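Local coordinates for protein ribonucleoside-diphosphate reductase (Pseudomonas aeruginosa, PDB 5IM3) that probably reduces ribonucleoside diphosphates to the deoxyribonucleotides needed for DNA synthesis, and binds dATP as an allosteric effector in an N-terminal ATP cone, at residues V627-D639 and N650-I662. Numbering follows the deposited sequence.
Sequences VKTAVRMLDNVID and NSNFKHRPVGLGI
R656 lays its guanidinium between two acidic residues one turn apart on helix 627-639, D635 and D639. Its NE reaches D635 OD1 at 3.0 Å in a nearly straight bond (162°); D635 OD1 lies in the guanidinium plane and is met on its syn side, somewhat out of the carboxylate plane. The end of the group, NH1 and NH2, converges on a single oxygen, D639 OD1; R656 NH1 lies 3.0 Å from D639 OD1, again syn, whereas NH2 arrives from above the carboxylate plane. The D635 carboxylate is turned 72° from the guanidinium, so the pairing is not a flat two-by-two fork. A bend at chi3 in R656 turns the guanidinium across the two acids. NH2 also makes a weak bond to D635 O, and I638 covers one guanidinium face, its CB 3.5 Å from R656 NH2. N763 also bonds D635 OD1, while R707 and R762 form salt bridges with OD2, and these arginines would be expected to stabilise its negative charge.

I638 wedges between R656 and N652. Its CG2 packs 3.9 Å from N652 CB, and its CD1 runs to P657 O, while its carbonyl oxygen meets the F653 ring edge in plane. Farther along, L634 CB abuts V658 CG1 at 3.7 Å. L660, with CG anti to the backbone N, splits its methyls: CD1 on A630 CB (3.7 Å), CD2 against V627 CG1 and V631 CG2.

Helix 646-655 gives way at R656, the first residue to leave helical geometry, with positive phi; beyond P657 and V658, segment 659-662 runs at 139° to helix segment 627-639, roughly antiparallel. Strand 659-663 pairs in parallel with strand 600-608 in the barrel domain, and helices 620-640 and 646-655 lie in the beta-alpha-beta crossover joining them. Y353 and helix 337-349 also pack against helix 620-640.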
ATOM      1  N   VAL A 627      37.731  42.215  -7.489  1.00 54.65           N
ATOM      2  CA  VAL A 627      36.679  42.623  -6.560  1.00 52.59           C
ATOM      3  C   VAL A 627      36.562  44.142  -6.525  1.00 52.14           C
ATOM      4  O   VAL A 627      35.454  44.691  -6.516  1.00 49.94           O
ATOM      5  CB  VAL A 627      36.944  42.042  -5.158  1.00 50.30           C
ATOM      6  CG1 VAL A 627      35.977  42.637  -4.135  1.00 50.86           C
ATOM      7  CG2 VAL A 627      36.807  40.534  -5.183  1.00 50.93           C
ATOM      8  N   LYS A 628      37.696  44.844  -6.493  1.00 56.08           N
ATOM      9  CA  LYS A 628      37.658  46.302  -6.473  1.00 58.18           C
ATOM     10  C   LYS A 628      36.887  46.849  -7.667  1.00 55.63           C
ATOM     11  O   LYS A 628      36.066  47.762  -7.521  1.00 51.05           O
ATOM     12  CB  LYS A 628      39.078  46.866  -6.457  1.00 60.71           C
ATOM     13  CG  LYS A 628      39.750  46.839  -5.094  1.00 63.90           C
ATOM     14  CD  LYS A 628      41.109  47.531  -5.145  1.00 66.73           C
ATOM     15  CE  LYS A 628      41.632  47.852  -3.755  1.00 68.94           C
ATOM     16  NZ  LYS A 628      42.839  48.727  -3.813  1.00 73.26           N
ATOM     17  N   THR A 629      37.140  46.302  -8.859  1.00 53.86           N
ATOM     18  CA  THR A 629      36.440  46.777 -10.046  1.00 55.10           C
ATOM     19  C   THR A 629      34.995  46.298 -10.070  1.00 52.90           C
ATOM     20  O   THR A 629      34.116  47.019 -10.554  1.00 51.89           O
ATOM     21  CB  THR A 629      37.171  46.320 -11.307  1.00 53.51           C
ATOM     22  OG1 THR A 629      38.497  46.860 -11.307  1.00 55.51           O
ATOM     23  CG2 THR A 629      36.444  46.791 -12.562  1.00 53.61           C
ATOM     24  N   ALA A 630      34.736  45.092  -9.562  1.00 53.72           N
ATOM     25  CA  ALA A 630      33.373  44.573  -9.520  1.00 50.23           C
ATOM     26  C   ALA A 630      32.475  45.468  -8.675  1.00 51.17           C
ATOM     27  O   ALA A 630      31.375  45.841  -9.097  1.00 48.85           O
ATOM     28  CB  ALA A 630      33.377  43.148  -8.972  1.00 49.92           C
ATOM     29  N   VAL A 631      32.930  45.822  -7.471  1.00 55.33           N
ATOM     30  CA  VAL A 631      32.115  46.644  -6.582  1.00 54.78           C
ATOM     31  C   VAL A 631      31.832  47.996  -7.223  1.00 55.62           C
ATOM     32  O   VAL A 631      30.716  48.520  -7.132  1.00 53.02           O
ATOM     33  CB  VAL A 631      32.803  46.795  -5.211  1.00 56.74           C
ATOM     34  CG1 VAL A 631      32.036  47.776  -4.325  1.00 56.23           C
ATOM     35  CG2 VAL A 631      32.921  45.439  -4.523  1.00 54.49           C
ATOM     36  N   ARG A 632      32.834  48.586  -7.880  1.00 52.54           N
ATOM     37  CA  ARG A 632      32.617  49.867  -8.543  1.00 52.25           C
ATOM     38  C   ARG A 632      31.543  49.748  -9.616  1.00 51.85           C
ATOM     39  O   ARG A 632      30.632  50.580  -9.694  1.00 50.74           O
ATOM     40  CB  ARG A 632      33.921  50.381  -9.148  1.00 54.53           C
ATOM     41  CG  ARG A 632      33.810  51.794  -9.704  1.00 55.52           C
ATOM     42  CD  ARG A 632      35.098  52.244 -10.381  1.00 57.07           C
ATOM     43  NE  ARG A 632      35.047  53.654 -10.755  1.00 55.48           N
ATOM     44  CZ  ARG A 632      35.417  54.655  -9.963  1.00 58.94           C
ATOM     45  NH1 ARG A 632      35.874  54.412  -8.741  1.00 57.44           N
ATOM     46  NH2 ARG A 632      35.331  55.909 -10.394  1.00 58.67           N
ATOM     47  N   MET A 633      31.634  48.715 -10.456  1.00 51.77           N
ATOM     48  CA  MET A 633      30.619  48.507 -11.483  1.00 52.81           C
ATOM     49  C   MET A 633      29.235  48.360 -10.863  1.00 51.20           C
ATOM     50  O   MET A 633      28.252  48.899 -11.387  1.00 50.20           O
ATOM     51  CB  MET A 633      30.966  47.274 -12.315  1.00 54.47           C
ATOM     52  CG  MET A 633      32.265  47.419 -13.090  1.00 55.13           C
ATOM     53  SD  MET A 633      32.817  45.884 -13.849  1.00 57.32           S
ATOM     54  CE  MET A 633      31.508  45.566 -15.025  1.00 54.83           C
ATOM     55  N   LEU A 634      29.136  47.641  -9.743  1.00 49.10           N
ATOM     56  CA  LEU A 634      27.838  47.469  -9.095  1.00 48.48           C
ATOM     57  C   LEU A 634      27.339  48.783  -8.511  1.00 47.89           C
ATOM     58  O   LEU A 634      26.138  49.073  -8.558  1.00 46.86           O
ATOM     59  CB  LEU A 634      27.925  46.394  -8.012  1.00 46.00           C
ATOM     60  CG  LEU A 634      28.047  44.950  -8.507  1.00 49.34           C
ATOM     61  CD1 LEU A 634      28.179  43.982  -7.336  1.00 47.68           C
ATOM     62  CD2 LEU A 634      26.860  44.557  -9.383  1.00 47.24           C
ATOM     63  N   ASP A 635      28.242  49.598  -7.961  1.00 49.34           N
ATOM     64  CA  ASP A 635      27.824  50.899  -7.455  1.00 52.15           C
ATOM     65  C   ASP A 635      27.341  51.790  -8.592  1.00 53.79           C
ATOM     66  O   ASP A 635      26.391  52.563  -8.423  1.00 52.95           O
ATOM     67  CB  ASP A 635      28.968  51.565  -6.694  1.00 52.59           C
ATOM     68  CG  ASP A 635      28.485  52.674  -5.773  1.00 55.24           C
ATOM     69  OD1 ASP A 635      27.546  52.427  -4.986  1.00 54.99           O
ATOM     70  OD2 ASP A 635      29.030  53.794  -5.837  1.00 56.05           O
ATOM     71  N   ASN A 636      27.976  51.685  -9.764  1.00 51.88           N
ATOM     72  CA  ASN A 636      27.515  52.435 -10.928  1.00 51.74           C
ATOM     73  C   ASN A 636      26.111  52.008 -11.338  1.00 50.27           C
ATOM     74  O   ASN A 636      25.298  52.841 -11.756  1.00 49.35           O
ATOM     75  CB  ASN A 636      28.482  52.243 -12.094  1.00 51.97           C
ATOM     76  CG  ASN A 636      29.776  53.015 -11.922  1.00 52.20           C
ATOM     77  OD1 ASN A 636      30.113  53.455 -10.823  1.00 52.29           O
ATOM     78  ND2 ASN A 636      30.505  53.188 -13.015  1.00 53.51           N
ATOM     79  N   VAL A 637      25.810  50.712 -11.228  1.00 48.26           N
ATOM     80  CA  VAL A 637      24.496  50.212 -11.625  1.00 49.10           C
ATOM     81  C   VAL A 637      23.391  51.013 -10.948  1.00 47.66           C
ATOM     82  O   VAL A 637      22.339  51.275 -11.542  1.00 46.62           O
ATOM     83  CB  VAL A 637      24.381  48.708 -11.307  1.00 45.74           C
ATOM     84  CG1 VAL A 637      22.920  48.264 -11.282  1.00 47.11           C
ATOM     85  CG2 VAL A 637      25.161  47.896 -12.324  1.00 46.29           C
ATOM     86  N   ILE A 638      23.619  51.417  -9.696  1.00 51.39           N
ATOM     87  CA  ILE A 638      22.596  52.127  -8.932  1.00 50.40           C
ATOM     88  C   ILE A 638      22.223  53.433  -9.619  1.00 51.45           C
ATOM     89  O   ILE A 638      21.043  53.789  -9.717  1.00 51.70           O
ATOM     90  CB  ILE A 638      23.089  52.373  -7.494  1.00 50.67           C
ATOM     91  CG1 ILE A 638      23.608  51.059  -6.879  1.00 49.57           C
ATOM     92  CG2 ILE A 638      21.991  53.041  -6.663  1.00 51.28           C
ATOM     93  CD1 ILE A 638      22.842  50.562  -5.700  1.00 52.01           C
ATOM     94  N   ASP A 639      23.225  54.176 -10.093  1.00 54.53           N
ATOM     95  CA  ASP A 639      22.983  55.487 -10.683  1.00 56.52           C
ATOM     96  C   ASP A 639      22.430  55.394 -12.098  1.00 55.56           C
ATOM     97  O   ASP A 639      21.622  56.240 -12.497  1.00 54.11           O
ATOM     98  CB  ASP A 639      24.277  56.299 -10.694  1.00 62.45           C
ATOM     99  CG  ASP A 639      24.859  56.491  -9.309  1.00 64.95           C
ATOM    100  OD1 ASP A 639      24.079  56.571  -8.337  1.00 66.48           O
ATOM    101  OD2 ASP A 639      26.099  56.565  -9.193  1.00 68.45           O
ATOM    102  N   ASN A 650      14.096  55.340  -4.440  1.00 49.99           N
ATOM    103  CA  ASN A 650      14.327  55.897  -3.112  1.00 49.85           C
ATOM    104  C   ASN A 650      15.252  55.007  -2.286  1.00 47.14           C
ATOM    105  O   ASN A 650      16.197  55.492  -1.658  1.00 48.35           O
ATOM    106  CB  ASN A 650      12.989  56.097  -2.398  1.00 48.60           C
ATOM    107  CG  ASN A 650      13.143  56.765  -1.051  1.00 49.50           C
ATOM    108  OD1 ASN A 650      13.917  57.710  -0.900  1.00 52.28           O
ATOM    109  ND2 ASN A 650      12.416  56.269  -0.060  1.00 50.51           N
ATOM    110  N   SER A 651      14.994  53.697  -2.272  1.00 44.24           N
ATOM    111  CA  SER A 651      15.793  52.808  -1.432  1.00 45.58           C
ATOM    112  C   SER A 651      17.193  52.612  -2.002  1.00 45.65           C
ATOM    113  O   SER A 651      18.169  52.515  -1.249  1.00 46.37           O
ATOM    114  CB  SER A 651      15.104  51.455  -1.285  1.00 44.25           C
ATOM    115  OG  SER A 651      15.212  50.711  -2.482  1.00 42.00           O
ATOM    116  N   ASN A 652      17.310  52.523  -3.325  1.00 43.60           N
ATOM    117  CA  ASN A 652      18.626  52.335  -3.925  1.00 46.74           C
ATOM    118  C   ASN A 652      19.509  53.554  -3.696  1.00 47.28           C
ATOM    119  O   ASN A 652      20.678  53.414  -3.326  1.00 44.20           O
ATOM    120  CB  ASN A 652      18.486  52.042  -5.418  1.00 45.35           C
ATOM    121  CG  ASN A 652      18.941  50.642  -5.789  1.00 44.96           C
ATOM    122  OD1 ASN A 652      19.105  49.772  -4.930  1.00 44.04           O
ATOM    123  ND2 ASN A 652      19.136  50.416  -7.080  1.00 46.26           N
ATOM    124  N   PHE A 653      18.958  54.758  -3.879  1.00 51.93           N
ATOM    125  CA  PHE A 653      19.737  55.977  -3.677  1.00 53.78           C
ATOM    126  C   PHE A 653      20.059  56.206  -2.206  1.00 54.06           C
ATOM    127  O   PHE A 653      21.132  56.730  -1.885  1.00 53.91           O
ATOM    128  CB  PHE A 653      18.985  57.192  -4.230  1.00 56.41           C
ATOM    129  CG  PHE A 653      18.998  57.302  -5.736  1.00 59.08           C
ATOM    130  CD1 PHE A 653      19.490  56.277  -6.530  1.00 59.13           C
ATOM    131  CD2 PHE A 653      18.524  58.451  -6.356  1.00 62.41           C
ATOM    132  CE1 PHE A 653      19.500  56.393  -7.910  1.00 60.32           C
ATOM    133  CE2 PHE A 653      18.531  58.570  -7.734  1.00 62.06           C
ATOM    134  CZ  PHE A 653      19.019  57.541  -8.511  1.00 60.31           C
ATOM    135  N   LYS A 654      19.151  55.827  -1.303  1.00 53.71           N
ATOM    136  CA  LYS A 654      19.364  56.075   0.121  1.00 55.08           C
ATOM    137  C   LYS A 654      20.456  55.173   0.682  1.00 52.63           C
ATOM    138  O   LYS A 654      21.339  55.633   1.415  1.00 52.52           O
ATOM    139  CB  LYS A 654      18.058  55.861   0.890  1.00 55.17           C
ATOM    140  CG  LYS A 654      17.333  57.128   1.315  1.00 58.56           C
ATOM    141  CD  LYS A 654      15.928  56.796   1.807  1.00 57.69           C
ATOM    142  CE  LYS A 654      15.279  57.964   2.522  1.00 62.94           C
ATOM    143  NZ  LYS A 654      15.819  58.154   3.899  1.00 65.24           N
ATOM    144  N   HIS A 655      20.410  53.881   0.345  1.00 50.29           N
ATOM    145  CA  HIS A 655      21.220  52.869   1.011  1.00 50.88           C
ATOM    146  C   HIS A 655      22.278  52.236   0.123  1.00 47.63           C
ATOM    147  O   HIS A 655      23.244  51.676   0.649  1.00 45.31           O
ATOM    148  CB  HIS A 655      20.314  51.756   1.561  1.00 48.80           C
ATOM    149  CG  HIS A 655      19.101  52.265   2.273  1.00 50.39           C
ATOM    150  ND1 HIS A 655      19.176  53.113   3.357  1.00 52.46           N
ATOM    151  CD2 HIS A 655      17.781  52.050   2.053  1.00 49.55           C
ATOM    152  CE1 HIS A 655      17.955  53.398   3.775  1.00 52.50           C
ATOM    153  NE2 HIS A 655      17.091  52.765   3.001  1.00 51.52           N
ATOM    154  N   ARG A 656      22.111  52.293  -1.192  1.00 48.57           N
ATOM    155  CA  ARG A 656      23.091  51.783  -2.145  1.00 50.52           C
ATOM    156  C   ARG A 656      23.572  50.370  -1.809  1.00 51.24           C
ATOM    157  O   ARG A 656      24.779  50.133  -1.682  1.00 52.13           O
ATOM    158  CB  ARG A 656      24.277  52.732  -2.254  1.00 49.75           C
ATOM    159  CG  ARG A 656      23.913  54.199  -2.485  1.00 52.53           C
ATOM    160  CD  ARG A 656      25.134  55.005  -2.928  1.00 53.38           C
ATOM    161  NE  ARG A 656      25.596  54.575  -4.246  1.00 52.35           N
ATOM    162  CZ  ARG A 656      25.169  55.089  -5.396  1.00 52.79           C
ATOM    163  NH1 ARG A 656      24.277  56.071  -5.404  1.00 54.81           N
ATOM    164  NH2 ARG A 656      25.637  54.623  -6.545  1.00 53.64           N
ATOM    165  N   PRO A 657      22.665  49.407  -1.673  1.00 50.32           N
ATOM    166  CA  PRO A 657      23.101  48.018  -1.525  1.00 45.23           C
ATOM    167  C   PRO A 657      23.489  47.415  -2.863  1.00 43.05           C
ATOM    168  O   PRO A 657      22.923  47.737  -3.909  1.00 42.31           O
ATOM    169  CB  PRO A 657      21.865  47.321  -0.948  1.00 46.94           C
ATOM    170  CG  PRO A 657      20.727  48.090  -1.514  1.00 41.25           C
ATOM    171  CD  PRO A 657      21.195  49.523  -1.607  1.00 44.00           C
ATOM    172  N   VAL A 658      24.482  46.530  -2.815  1.00 42.66           N
ATOM    173  CA  VAL A 658      24.866  45.718  -3.958  1.00 44.19           C
ATOM    174  C   VAL A 658      24.988  44.280  -3.478  1.00 44.94           C
ATOM    175  O   VAL A 658      24.979  43.998  -2.279  1.00 44.23           O
ATOM    176  CB  VAL A 658      26.182  46.199  -4.617  1.00 45.68           C
ATOM    177  CG1 VAL A 658      26.044  47.648  -5.090  1.00 44.43           C
ATOM    178  CG2 VAL A 658      27.359  46.057  -3.660  1.00 44.58           C
ATOM    179  N   GLY A 659      25.095  43.364  -4.437  1.00 48.94           N
ATOM    180  CA  GLY A 659      25.240  41.955  -4.124  1.00 48.24           C
ATOM    181  C   GLY A 659      26.276  41.268  -4.990  1.00 48.14           C
ATOM    182  O   GLY A 659      25.957  40.776  -6.075  1.00 48.21           O
ATOM    183  N   LEU A 660      27.520  41.233  -4.519  1.00 46.57           N
ATOM    184  CA  LEU A 660      28.606  40.567  -5.229  1.00 47.90           C
ATOM    185  C   LEU A 660      28.674  39.111  -4.784  1.00 45.03           C
ATOM    186  O   LEU A 660      28.894  38.830  -3.600  1.00 44.71           O
ATOM    187  CB  LEU A 660      29.939  41.271  -4.965  1.00 46.73           C
ATOM    188  CG  LEU A 660      31.178  40.679  -5.643  1.00 48.93           C
ATOM    189  CD1 LEU A 660      31.112  40.855  -7.149  1.00 50.22           C
ATOM    190  CD2 LEU A 660      32.445  41.308  -5.090  1.00 50.55           C
ATOM    191  N   GLY A 661      28.487  38.188  -5.730  1.00 39.98           N
ATOM    192  CA  GLY A 661      28.516  36.774  -5.461  1.00 39.65           C
ATOM    193  C   GLY A 661      29.717  36.084  -6.074  1.00 43.97           C
ATOM    194  O   GLY A 661      30.710  36.717  -6.461  1.00 41.86           O
ATOM    195  N   ILE A 662      29.625  34.753  -6.166  1.00 47.72           N
ATOM    196  CA  ILE A 662      30.686  33.927  -6.727  1.00 51.63           C
ATOM    197  C   ILE A 662      30.076  32.845  -7.608  1.00 52.64           C
ATOM    198  O   ILE A 662      28.904  32.482  -7.475  1.00 52.92           O
ATOM    199  CB  ILE A 662      31.559  33.277  -5.629  1.00 53.82           C
ATOM    200  CG1 ILE A 662      30.687  32.468  -4.661  1.00 54.44           C
ATOM    201  CG2 ILE A 662      32.352  34.344  -4.884  1.00 54.39           C
ATOM    202  CD1 ILE A 662      31.478  31.593  -3.704  1.00 56.17           C
TER